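Local coordinates for cerato-platanin-like protein (Moniliophthora perniciosa, PDB 3SUL), which is of unknown function but is a secreted member of the cerato-platanin family with a double-psi beta-barrel fold, at residues 17-22 with 37-42; 46-51 with 86-91; 50-55 with 80-85; 61-66 with 74-79; 66-71 with 96-101. All coordinates share one frame; numbering follows the deposited sequence.

Interaction 1 (17-22 with 37-42)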
# COMPACT_ATOMS: atom_id res chain seq x y z
N GLN A 17 -6.87 -9.87 -6.62
CA GLN A 17 -5.66 -10.49 -6.15
C GLN A 17 -5.91 -10.94 -4.71
O GLN A 17 -6.36 -10.21 -3.82
CB GLN A 17 -4.53 -9.47 -6.21
CG GLN A 17 -3.22 -10.04 -5.73
CD GLN A 17 -2.59 -10.94 -6.79
OE1 GLN A 17 -3.02 -10.86 -7.92
NE2 GLN A 17 -1.61 -11.78 -6.43
N SER A 18 -5.69 -12.22 -4.50
CA SER A 18 -5.91 -12.81 -3.19
C SER A 18 -4.87 -12.43 -2.17
O SER A 18 -3.65 -12.38 -2.47
CB SER A 18 -5.81 -14.33 -3.34
OG SER A 18 -5.95 -14.94 -2.07
N PHE A 19 -5.38 -12.17 -0.97
CA PHE A 19 -4.47 -11.92 0.14
C PHE A 19 -3.66 -13.15 0.50
O PHE A 19 -2.61 -13.05 1.15
CB PHE A 19 -5.13 -11.34 1.35
CG PHE A 19 -5.30 -9.88 1.25
CD1 PHE A 19 -4.18 -9.07 1.17
CD2 PHE A 19 -6.58 -9.33 1.12
CE1 PHE A 19 -4.28 -7.69 1.03
CE2 PHE A 19 -6.73 -7.98 1.02
CZ PHE A 19 -5.57 -7.15 0.95
N GLY A 20 -4.06 -14.27 -0.05
CA GLY A 20 -3.20 -15.43 0.03
C GLY A 20 -1.86 -15.34 -0.64
O GLY A 20 -1.03 -16.16 -0.38
N THR A 21 -1.69 -14.41 -1.57
CA THR A 21 -0.52 -14.30 -2.47
C THR A 21 0.50 -13.38 -1.86
O THR A 21 1.50 -13.10 -2.51
CB THR A 21 -0.92 -13.73 -3.82
OG1 THR A 21 -1.41 -12.38 -3.69
CG2 THR A 21 -2.03 -14.62 -4.48
N VAL A 22 0.19 -12.80 -0.70
CA VAL A 22 1.06 -11.81 -0.08
C VAL A 22 1.44 -12.22 1.34
O VAL A 22 0.95 -13.18 1.92
CB VAL A 22 0.45 -10.33 -0.10
CG1 VAL A 22 0.26 -9.82 -1.48
CG2 VAL A 22 -0.90 -10.25 0.71
N SER A 37 -10.66 -11.02 1.69
CA SER A 37 -10.16 -12.05 0.87
C SER A 37 -9.24 -11.60 -0.25
O SER A 37 -8.19 -12.25 -0.56
CB SER A 37 -11.34 -12.88 0.35
OG SER A 37 -10.80 -13.73 -0.64
N THR A 38 -9.60 -10.48 -0.89
CA THR A 38 -8.84 -9.91 -2.00
C THR A 38 -8.54 -8.44 -1.81
O THR A 38 -9.14 -7.74 -0.95
CB THR A 38 -9.57 -10.06 -3.31
OG1 THR A 38 -10.78 -9.34 -3.14
CG2 THR A 38 -9.96 -11.48 -3.56
N PHE A 39 -7.66 -7.97 -2.64
CA PHE A 39 -7.20 -6.57 -2.48
C PHE A 39 -8.39 -5.68 -2.60
O PHE A 39 -8.49 -4.67 -1.89
CB PHE A 39 -6.24 -6.21 -3.58
CG PHE A 39 -4.89 -6.82 -3.46
CD1 PHE A 39 -4.49 -7.61 -2.34
CD2 PHE A 39 -3.93 -6.50 -4.43
CE1 PHE A 39 -3.19 -8.15 -2.30
CE2 PHE A 39 -2.63 -7.00 -4.31
CZ PHE A 39 -2.28 -7.82 -3.30
N GLY A 40 -9.31 -6.03 -3.47
CA GLY A 40 -10.45 -5.16 -3.69
C GLY A 40 -11.45 -5.10 -2.55
O GLY A 40 -12.24 -4.17 -2.50
N SER A 41 -11.40 -6.02 -1.59
CA SER A 41 -12.25 -5.95 -0.48
C SER A 41 -11.78 -4.96 0.57
O SER A 41 -12.47 -4.73 1.51
CB SER A 41 -12.51 -7.34 0.15
OG SER A 41 -11.23 -7.80 0.61
N VAL A 42 -10.60 -4.40 0.39
CA VAL A 42 -10.10 -3.40 1.35
C VAL A 42 -10.49 -2.06 0.82
O VAL A 42 -10.14 -1.75 -0.32
CB VAL A 42 -8.58 -3.48 1.51
CG1 VAL A 42 -8.06 -2.42 2.49
CG2 VAL A 42 -8.17 -4.86 1.87
O HOH W 1 -8.36 -14.66 -1.70

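Interaction 2 (46-51 with 86-91)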
# COMPACT_ATOMS: atom_id res chain seq x y z
N VAL A 46 -3.96 -0.52 -1.41
CA VAL A 46 -3.06 -1.45 -0.73
C VAL A 46 -1.74 -1.50 -1.45
O VAL A 46 -1.61 -1.21 -2.65
CB VAL A 46 -3.61 -2.88 -0.64
CG1 VAL A 46 -4.92 -2.89 0.14
CG2 VAL A 46 -3.83 -3.45 -2.13
N GLY A 47 -0.76 -1.89 -0.71
CA GLY A 47 0.59 -1.74 -1.20
C GLY A 47 1.54 -2.58 -0.41
O GLY A 47 1.29 -3.05 0.73
N ALA A 48 2.73 -2.75 -1.00
CA ALA A 48 3.79 -3.27 -0.24
C ALA A 48 4.56 -2.11 0.40
O ALA A 48 4.67 -0.99 -0.16
CB ALA A 48 4.74 -4.17 -1.09
N VAL A 49 5.06 -2.41 1.57
CA VAL A 49 5.85 -1.45 2.34
C VAL A 49 7.04 -2.11 2.96
O VAL A 49 7.01 -3.27 3.37
CB VAL A 49 4.99 -0.71 3.41
CG1 VAL A 49 4.45 -1.63 4.45
CG2 VAL A 49 5.76 0.41 4.09
N ASP A 50 8.12 -1.35 3.06
CA ASP A 50 9.33 -1.99 3.55
C ASP A 50 9.32 -2.27 5.05
O ASP A 50 10.23 -2.88 5.58
CB ASP A 50 10.58 -1.25 3.07
CG ASP A 50 10.62 0.22 3.54
OD1 ASP A 50 9.95 0.58 4.54
OD2 ASP A 50 11.40 0.96 2.87
N THR A 51 8.27 -1.83 5.74
CA THR A 51 8.05 -2.18 7.16
C THR A 51 7.54 -3.63 7.35
O THR A 51 7.51 -4.17 8.46
CB THR A 51 6.98 -1.28 7.83
OG1 THR A 51 5.82 -1.22 7.00
CG2 THR A 51 7.47 0.11 7.99
N GLY A 86 10.79 1.29 0.32
CA GLY A 86 9.74 2.31 0.29
C GLY A 86 8.39 1.62 0.14
O GLY A 86 8.08 0.71 0.85
N PHE A 87 7.64 2.06 -0.87
CA PHE A 87 6.31 1.52 -1.16
C PHE A 87 6.20 1.10 -2.61
O PHE A 87 6.75 1.73 -3.53
CB PHE A 87 5.25 2.61 -0.97
CG PHE A 87 5.03 3.03 0.47
CD1 PHE A 87 4.20 2.29 1.32
CD2 PHE A 87 5.62 4.18 0.97
CE1 PHE A 87 3.94 2.66 2.68
CE2 PHE A 87 5.36 4.57 2.33
CZ PHE A 87 4.57 3.79 3.19
N ASN A 88 5.52 -0.02 -2.83
CA ASN A 88 5.02 -0.33 -4.15
C ASN A 88 3.56 -0.28 -3.95
O ASN A 88 3.06 -1.02 -3.10
CB ASN A 88 5.45 -1.75 -4.57
CG ASN A 88 6.93 -2.04 -4.29
OD1 ASN A 88 7.80 -1.20 -4.56
ND2 ASN A 88 7.22 -3.24 -3.77
N VAL A 89 2.88 0.55 -4.73
CA VAL A 89 1.45 0.72 -4.69
C VAL A 89 0.82 0.45 -6.08
O VAL A 89 1.51 0.29 -7.06
CB VAL A 89 1.11 2.15 -4.16
CG1 VAL A 89 1.71 2.31 -2.76
CG2 VAL A 89 1.71 3.24 -5.08
N GLY A 90 -0.49 0.52 -6.19
CA GLY A 90 -1.11 0.36 -7.52
C GLY A 90 -0.83 1.57 -8.40
O GLY A 90 -0.27 2.57 -7.94
N GLN A 91 -1.23 1.50 -9.66
CA GLN A 91 -1.02 2.61 -10.54
C GLN A 91 -2.05 3.62 -10.21
O GLN A 91 -1.79 4.82 -10.41
CB GLN A 91 -1.19 2.19 -12.01
CG GLN A 91 -0.74 3.26 -12.98
CD GLN A 91 -1.12 2.99 -14.42
OE1 GLN A 91 -0.84 1.92 -14.96
NE2 GLN A 91 -1.73 3.98 -15.05
O HOH W 2 -2.29 0.81 -4.31

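Interaction 3 (50-55 with 80-85)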
# COMPACT_ATOMS: atom_id res chain seq x y z
N ASP A 50 8.12 -1.35 3.06
CA ASP A 50 9.33 -1.99 3.55
C ASP A 50 9.32 -2.27 5.05
O ASP A 50 10.23 -2.88 5.58
CB ASP A 50 10.58 -1.25 3.07
CG ASP A 50 10.62 0.22 3.54
OD1 ASP A 50 9.95 0.58 4.54
OD2 ASP A 50 11.40 0.96 2.87
N THR A 51 8.27 -1.83 5.74
CA THR A 51 8.05 -2.18 7.16
C THR A 51 7.54 -3.63 7.35
O THR A 51 7.51 -4.17 8.46
CB THR A 51 6.98 -1.28 7.83
OG1 THR A 51 5.82 -1.22 7.00
CG2 THR A 51 7.47 0.11 7.99
N ILE A 52 7.06 -4.20 6.26
CA ILE A 52 6.64 -5.58 6.22
C ILE A 52 7.77 -6.37 5.64
O ILE A 52 8.18 -6.18 4.45
CB ILE A 52 5.34 -5.73 5.39
CG1 ILE A 52 4.23 -4.98 6.11
CG2 ILE A 52 4.95 -7.23 5.09
CD1 ILE A 52 3.03 -4.79 5.21
N THR A 53 8.23 -7.29 6.46
CA THR A 53 9.45 -8.09 6.16
C THR A 53 9.14 -9.50 5.85
O THR A 53 9.93 -10.16 5.17
CB THR A 53 10.60 -8.01 7.30
OG1 THR A 53 10.17 -8.53 8.56
CG2 THR A 53 11.03 -6.57 7.50
N GLY A 54 8.01 -9.99 6.35
CA GLY A 54 7.56 -11.32 5.99
C GLY A 54 6.17 -11.63 6.51
O GLY A 54 5.46 -10.76 7.08
N TRP A 55 5.79 -12.87 6.30
CA TRP A 55 4.51 -13.39 6.70
C TRP A 55 4.12 -13.03 8.11
O TRP A 55 4.93 -13.13 9.06
CB TRP A 55 4.47 -14.91 6.48
CG TRP A 55 3.15 -15.45 6.83
CD1 TRP A 55 2.02 -15.44 6.05
CD2 TRP A 55 2.78 -15.98 8.10
NE1 TRP A 55 1.01 -15.99 6.75
CE2 TRP A 55 1.44 -16.32 8.02
CE3 TRP A 55 3.49 -16.24 9.30
CZ2 TRP A 55 0.76 -16.86 9.09
CZ3 TRP A 55 2.81 -16.78 10.39
CH2 TRP A 55 1.44 -17.09 10.27
N VAL A 80 0.41 -4.44 2.88
CA VAL A 80 -0.08 -5.82 2.87
C VAL A 80 0.98 -6.75 2.36
O VAL A 80 0.74 -7.94 2.28
CB VAL A 80 -1.32 -5.99 1.99
CG1 VAL A 80 -2.43 -5.06 2.44
CG2 VAL A 80 -1.01 -5.70 0.52
N ASP A 81 2.12 -6.21 1.93
CA ASP A 81 3.14 -7.09 1.38
C ASP A 81 4.55 -6.51 1.63
O ASP A 81 4.72 -5.38 2.00
CB ASP A 81 2.92 -7.38 -0.11
CG ASP A 81 3.60 -8.67 -0.55
OD1 ASP A 81 4.09 -9.39 0.36
OD2 ASP A 81 3.62 -8.93 -1.74
N VAL A 82 5.54 -7.33 1.41
CA VAL A 82 6.94 -6.92 1.58
C VAL A 82 7.34 -6.02 0.42
O VAL A 82 7.13 -6.35 -0.76
CB VAL A 82 7.81 -8.19 1.61
CG1 VAL A 82 9.34 -7.81 1.73
CG2 VAL A 82 7.41 -9.04 2.77
N ALA A 83 7.89 -4.83 0.74
CA ALA A 83 8.59 -4.07 -0.31
C ALA A 83 10.03 -4.04 0.11
O ALA A 83 10.32 -4.06 1.32
CB ALA A 83 8.06 -2.68 -0.51
N GLY A 84 10.92 -4.04 -0.88
CA GLY A 84 12.36 -3.88 -0.61
C GLY A 84 12.66 -2.48 -0.15
O GLY A 84 13.32 -2.25 0.89
N ASN A 85 12.12 -1.52 -0.90
CA ASN A 85 12.41 -0.15 -0.60
C ASN A 85 11.19 0.73 -0.80
O ASN A 85 10.61 0.87 -1.93
CB ASN A 85 13.64 0.32 -1.42
CG ASN A 85 14.08 1.71 -1.04
OD1 ASN A 85 14.21 2.04 0.14
ND2 ASN A 85 14.31 2.55 -2.05

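Interaction 4 (61-66 with 74-79)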
# COMPACT_ATOMS: atom_id res chain seq x y z
N GLY A 61 -1.35 -4.86 7.40
CA GLY A 61 -2.57 -4.16 7.70
C GLY A 61 -2.42 -2.80 8.34
O GLY A 61 -3.40 -2.24 8.83
N THR A 62 -1.22 -2.28 8.36
CA THR A 62 -1.07 -0.91 8.88
C THR A 62 -1.36 0.07 7.79
O THR A 62 -1.26 -0.20 6.61
CB THR A 62 0.35 -0.67 9.42
OG1 THR A 62 1.32 -1.18 8.50
CG2 THR A 62 0.41 -1.36 10.69
N CYS A 63 -1.63 1.26 8.22
CA CYS A 63 -2.12 2.31 7.33
C CYS A 63 -1.08 3.48 7.24
O CYS A 63 -0.64 4.01 8.26
CB CYS A 63 -3.41 2.75 7.88
SG CYS A 63 -4.21 4.13 7.00
N TYR A 64 -0.77 3.88 6.03
CA TYR A 64 0.19 4.94 5.84
C TYR A 64 -0.46 6.09 5.13
O TYR A 64 -1.21 5.89 4.14
CB TYR A 64 1.40 4.50 5.03
CG TYR A 64 2.10 3.45 5.82
CD1 TYR A 64 3.19 3.75 6.69
CD2 TYR A 64 1.63 2.15 5.75
CE1 TYR A 64 3.80 2.72 7.44
CE2 TYR A 64 2.22 1.15 6.48
CZ TYR A 64 3.29 1.42 7.32
OH TYR A 64 3.81 0.32 8.02
N GLN A 65 -0.24 7.27 5.67
CA GLN A 65 -0.71 8.42 4.96
C GLN A 65 0.51 8.86 4.20
O GLN A 65 1.57 9.13 4.80
CB GLN A 65 -1.21 9.39 6.02
CG GLN A 65 -1.53 10.70 5.50
CD GLN A 65 -1.43 11.77 6.60
OE1 GLN A 65 -2.24 11.79 7.50
NE2 GLN A 65 -0.40 12.61 6.54
N ILE A 66 0.40 8.90 2.85
CA ILE A 66 1.56 9.13 1.96
C ILE A 66 1.32 10.37 1.14
O ILE A 66 0.29 10.48 0.49
CB ILE A 66 1.75 8.02 0.99
CG1 ILE A 66 1.80 6.68 1.72
CG2 ILE A 66 2.95 8.35 0.04
CD1 ILE A 66 2.12 5.48 0.82
N THR A 74 -2.28 13.64 -1.02
CA THR A 74 -2.11 12.61 -0.06
C THR A 74 -2.98 11.43 -0.36
O THR A 74 -4.17 11.58 -0.72
CB THR A 74 -2.40 13.19 1.34
OG1 THR A 74 -1.48 14.24 1.60
CG2 THR A 74 -2.26 12.08 2.40
N ILE A 75 -2.41 10.23 -0.18
CA ILE A 75 -3.23 9.04 -0.21
C ILE A 75 -3.00 8.22 1.05
O ILE A 75 -2.08 8.53 1.83
CB ILE A 75 -2.92 8.16 -1.41
CG1 ILE A 75 -1.47 7.73 -1.41
CG2 ILE A 75 -3.14 8.96 -2.73
CD1 ILE A 75 -1.12 6.54 -2.35
N HIS A 76 -3.92 7.26 1.30
CA HIS A 76 -3.74 6.28 2.34
C HIS A 76 -3.51 4.91 1.74
O HIS A 76 -4.19 4.48 0.80
CB HIS A 76 -4.93 6.29 3.26
CG HIS A 76 -5.01 7.54 4.07
ND1 HIS A 76 -5.64 8.68 3.62
CD2 HIS A 76 -4.54 7.82 5.32
CE1 HIS A 76 -5.55 9.62 4.56
NE2 HIS A 76 -4.88 9.12 5.59
N VAL A 77 -2.51 4.23 2.21
CA VAL A 77 -2.17 2.90 1.73
C VAL A 77 -2.12 1.94 2.89
O VAL A 77 -1.54 2.22 3.94
CB VAL A 77 -0.83 2.96 0.92
CG1 VAL A 77 -0.41 1.55 0.51
CG2 VAL A 77 -1.06 3.88 -0.31
N VAL A 78 -2.71 0.76 2.69
CA VAL A 78 -2.64 -0.30 3.70
C VAL A 78 -1.50 -1.19 3.26
O VAL A 78 -1.46 -1.67 2.10
CB VAL A 78 -3.88 -1.14 3.73
CG1 VAL A 78 -3.72 -2.29 4.77
CG2 VAL A 78 -4.98 -0.24 4.16
N GLY A 79 -0.59 -1.39 4.19
CA GLY A 79 0.63 -2.23 3.91
C GLY A 79 0.16 -3.68 3.96
O GLY A 79 -0.46 -4.11 4.93
O HOH W 3 -4.40 10.45 7.88

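Interaction 5 (66-71 with 96-101)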
# COMPACT_ATOMS: atom_id res chain seq x y z
N ILE A 66 0.40 8.90 2.85
CA ILE A 66 1.56 9.13 1.96
C ILE A 66 1.32 10.37 1.14
O ILE A 66 0.29 10.48 0.49
CB ILE A 66 1.75 8.02 0.99
CG1 ILE A 66 1.80 6.68 1.72
CG2 ILE A 66 2.95 8.35 0.04
CD1 ILE A 66 2.12 5.48 0.82
N THR A 67 2.30 11.25 1.10
CA THR A 67 2.20 12.53 0.39
C THR A 67 3.34 12.72 -0.61
O THR A 67 4.44 12.36 -0.34
CB THR A 67 2.14 13.72 1.40
OG1 THR A 67 1.11 13.50 2.38
CG2 THR A 67 2.00 15.06 0.67
N TRP A 68 3.02 13.24 -1.78
CA TRP A 68 4.01 13.57 -2.75
C TRP A 68 4.12 15.05 -2.85
O TRP A 68 3.13 15.72 -3.19
CB TRP A 68 3.58 13.07 -4.12
CG TRP A 68 4.68 13.18 -5.10
CD1 TRP A 68 5.96 12.87 -4.86
CD2 TRP A 68 4.61 13.65 -6.44
NE1 TRP A 68 6.70 13.08 -5.98
CE2 TRP A 68 5.90 13.57 -6.97
CE3 TRP A 68 3.58 14.15 -7.25
CZ2 TRP A 68 6.21 13.95 -8.28
CZ3 TRP A 68 3.88 14.53 -8.56
CH2 TRP A 68 5.19 14.44 -9.05
N SER A 69 5.34 15.52 -2.59
CA SER A 69 5.64 16.95 -2.75
C SER A 69 5.38 17.53 -4.14
O SER A 69 5.17 18.74 -4.25
CB SER A 69 7.08 17.24 -2.38
OG SER A 69 7.27 17.10 -1.01
N GLY A 70 5.29 16.65 -5.13
CA GLY A 70 5.04 17.06 -6.49
C GLY A 70 3.68 17.66 -6.64
O GLY A 70 3.51 18.71 -7.29
N THR A 71 2.66 17.05 -6.03
CA THR A 71 1.32 17.57 -6.23
C THR A 71 0.79 18.07 -4.95
O THR A 71 -0.21 18.80 -4.89
CB THR A 71 0.41 16.43 -6.68
OG1 THR A 71 0.55 15.38 -5.72
CG2 THR A 71 0.83 15.95 -8.12
N ASP A 96 -3.02 8.79 -8.53
CA ASP A 96 -3.67 9.66 -7.60
C ASP A 96 -2.66 10.70 -7.10
O ASP A 96 -2.88 11.91 -7.22
CB ASP A 96 -4.25 8.83 -6.45
CG ASP A 96 -5.21 9.61 -5.60
OD1 ASP A 96 -5.09 10.84 -5.48
OD2 ASP A 96 -6.14 8.98 -5.04
N LEU A 97 -1.58 10.18 -6.53
CA LEU A 97 -0.52 10.96 -5.92
C LEU A 97 0.04 11.96 -6.90
O LEU A 97 0.29 13.09 -6.49
CB LEU A 97 0.62 10.07 -5.45
CG LEU A 97 0.64 9.54 -4.02
CD1 LEU A 97 1.84 8.64 -3.74
CD2 LEU A 97 0.60 10.67 -2.95
N THR A 98 0.18 11.56 -8.19
CA THR A 98 0.90 12.38 -9.18
C THR A 98 0.03 13.07 -10.20
O THR A 98 0.55 13.67 -11.11
CB THR A 98 1.92 11.59 -9.90
OG1 THR A 98 1.27 10.53 -10.61
CG2 THR A 98 2.82 10.95 -8.87
N ASN A 99 -1.28 13.05 -10.01
CA ASN A 99 -2.19 13.65 -10.95
C ASN A 99 -1.92 13.09 -12.37
O ASN A 99 -1.71 13.83 -13.35
CB ASN A 99 -2.18 15.17 -10.81
CG ASN A 99 -3.15 15.66 -9.71
OD1 ASN A 99 -4.14 14.99 -9.39
ND2 ASN A 99 -2.86 16.84 -9.14
N GLY A 100 -1.86 11.76 -12.38
CA GLY A 100 -1.86 10.94 -13.58
C GLY A 100 -0.49 10.78 -14.20
O GLY A 100 -0.40 10.74 -15.44
N GLN A 101 0.58 10.71 -13.40
CA GLN A 101 1.95 10.65 -13.95
C GLN A 101 2.64 9.44 -13.41
O GLN A 101 3.86 9.37 -13.30
CB GLN A 101 2.78 11.88 -13.58
CG GLN A 101 2.14 13.14 -14.00
CD GLN A 101 3.00 14.30 -13.65
OE1 GLN A 101 3.00 14.79 -12.49
NE2 GLN A 101 3.78 14.75 -14.63

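Interaction 1 (17-22 with 37-42)
F19 and F39 meet in the tight inner half of this contact, whereas S18 and S37 border its solvent side. CD1 of F39 comes over one face of the F19 ring and lies 3.4 Å from F19 CE1. The planes are 54° apart, an oblique pair. F39 in turn carries Q17 over a face, with Q17 CG 3.6 Å from the F39 ring centroid in a CH-pi contact, and the Y12 ring lies nearly parallel to F39. Q17 starts out alongside the F39 ring because its CG stands anti to the backbone N (chi1 -180°); the chain then bends at chi2, and NE2 leaves to donate to T21 OG1 at 2.8 Å. Methyl groups fill in at the ring edges: V42 CG2 is 3.5 Å from F19 CE2, and V22 CG1 faces F39 CZ. Two backbone bonds clamp the segments around the bridged pair S18 and T38. F39 N donates to Q17 O at 2.8 Å, and F19 N reaches S37 O at 2.8 Å almost straight (175°).

The outer side is looser and wetter. One water joins S18 OG to S37 OG and also donates to S37 O, 2.7 Å away, while S18 OG accepts from G20 N in an ST turn. Two short 3-10 turns are thus tied by an isolated beta bridge, within the long connection between strands 4-8 and 45-49 of this double-psi beta-barrel protein.

Interaction 2 (46-51 with 86-91)
A48 and N88 form the hydrogen-bonded pair at the middle of this antiparallel contact, whose strand axes run at 157°. A48 N donates to N88 O at 2.7 Å and N88 N returns a bond to A48 O at 3.0 Å; beyond them D50 N makes a weak bond to G86 O. Among polar side chains, D50 adds a firmer link: its OD2 accepts from G86 N at 2.6 Å, the donor standing 52° out of the carboxylate plane. A water extends the polar contacts at the other end, donating to V46 O and accepting from G90 N.

The apolar part lies on the V49 and F87 face. V49 holds CG2 anti to its backbone N, which places this methyl 3.2 Å from F87 CE1, the side chains lying alongside. Apart from this pair, A48 CB makes a van der Waals contact with N88 ND2 at 3.8 Å on the other face. At G47 a beta carbon would clash with N88 O and crowd V89 CG1.

Strand 45-49 also pairs with strand 73-80 through G47, and the F87 backbone hydrogen-bonds to Q5 of strand 4-8. The F87 ring meets Y64 edge-to-face, and helix 91-98 starts directly after its N-cap, G90.

Interaction 3 (50-55 with 80-85)
I52 holds CG1 anti to its carbonyl carbon (chi1 -65°), and an extended chi2 (166°) carries CD1 to V80, while CG2 lies on D81. CD1 comes 3.5 Å from V80 N, CG2 lies 3.6 Å from D81 C and I52 CB passes 3.5 Å from D81 O. V82 answers with CG1 anti to its own N (chi1 177°), which puts CG2 beside that N, within contact of I52 and T53. The two CG2 methyls of I52 and V82 are 3.8 Å apart, and V82 CG2 continues over the backbone of T53 and G54, reaching T53 C at 3.6 Å.

Direct hydrogen bonds between the segments are absent; the carbonyls are met by carbon instead. V82 CA approaches I52 O at 3.2 Å, and both V82 methyls close in on the same oxygen. D50 CA makes the equivalent CA-H...O contact with A83 O at 3.2 Å, and D50 CB also lies 3.6 Å from G84 O. With an alanine in place of I52, CG1, CG2 and CD1 are gone, which would probably open a gap beside V80 N and the D81 carbonyl and cost V82 CG2 its apolar contact.

D81 marks a corner between strands of different faces: its OD1 accepts from A23 N and, weakly, from V82 N. Before the corner V80 pairs with G47; at the corner D81, and beyond it A83, bond to V49 through the backbone, and the 50-55 loop thus lies against a segment that follows strand 45-49 round the bend.

Interaction 4 (61-66 with 74-79)
Y64 with V77 and I66 with I75 are the hydrogen-bonded pairs of this antiparallel contact. I66 N meets I75 O at 2.7 Å and almost straight (177°), and Y64 N meets V77 O at 2.8 Å; each pair is completed by the reciprocal bond. Farther along, G79 N donates to T62 O and G61 N to G79 O at 2.7 Å.

Side chains alternate between the two faces. On the face of Y64, I66, I75 and V77, I66 CD1 leans across V77 CG2 at 3.7 Å, while the edge of the Y64 ring points CD2 at V77 O. On the face of C63, Q65, H76 and V78, H76 runs alongside Q65, the imidazole and amide planes nearly perpendicular (86°). H76 NE2 is 3.7 Å from Q65 CB, and C63 SG lies obliquely 4.1 Å from H76 CD2. From the strand end, T74 CG2 reaches Q65 CG at 3.5 Å. Q65, with CG anti to its N and its chain extended, presents OE1 to a water that also binds H76 NE2, 2.7 Å away at the ring edge. A leucine in place of H76 would probably leave that water without its ring partner and the Q65 amide freer to turn.

Partners farther out help to position these groups. C63 is disulfide-bonded to C120. T51 OG1 bonds Y64 OH, and S59 O holds T62 OG1. Strand 107-115 continues the sheet beyond C63 and Q65, and strand 45-49 does so beyond V78. Strands 63-68 and 73-80 thus form a beta hairpin of the double-psi beta-barrel fold.

Interaction 5 (66-71 with 96-101)
W68 and L97, with CA atoms 6.1 Å apart, mark where strand 63-68 passes helix 91-98. The end of the L97 side chain comes to the strand: CD2 lies 3.5 Å from I66 O and 4.0 Å from W68 CB, while CD1 meets I66 CG2 at 4.0 Å, the side chains of I66 and L97 crossing at about a right angle. W68 has CG anti to its N (chi1 -170°), which swings the indole over T98. T98 CG2 stands 3.9 Å from the centroid of the six-membered ring, 21° off its normal, a CH-pi contact. G70 CA covers the opposite face so closely that a beta carbon there would clash with W68 CH2.

The helix ends in a Schellman motif at N99, and T98 OG1 accepts from Q101 N at 2.9 Å in an ST motif and is also hydrogen-bonded to M94 O.

The W68 ring turns its edge to L97 O, with CE3 at 3.5 Å. T71 OG1 also donates to L97 O, at a modelled 2.4 Å that is doubtfully short. T71 CG2 packs beside the T98 backbone and N99 ND2. K73 NZ makes a salt bridge to D96 and a hydrogen bond to N99 OD1.

From the N terminus, interaction 1 closes a short loop within the connection between strands 4-8 and 45-49 and is complete before any other contact opens. Interactions 2 and 3 then start from the same part of the chain, sharing D50 and T51, and both enclose the 61-66 with 74-79 hairpin of interaction 4. Interaction 5 opens at I66, which it shares with interaction 4, and crosses interactions 2, 3 and 4 to reach the end of helix 91-98. Interaction 1 packs onto strands 45-49 and 73-80 through F39 against V46 and F19 against V80. Interactions 1 and 5 lie on opposite sides of the chain's centre, their own centres about 25 Å apart.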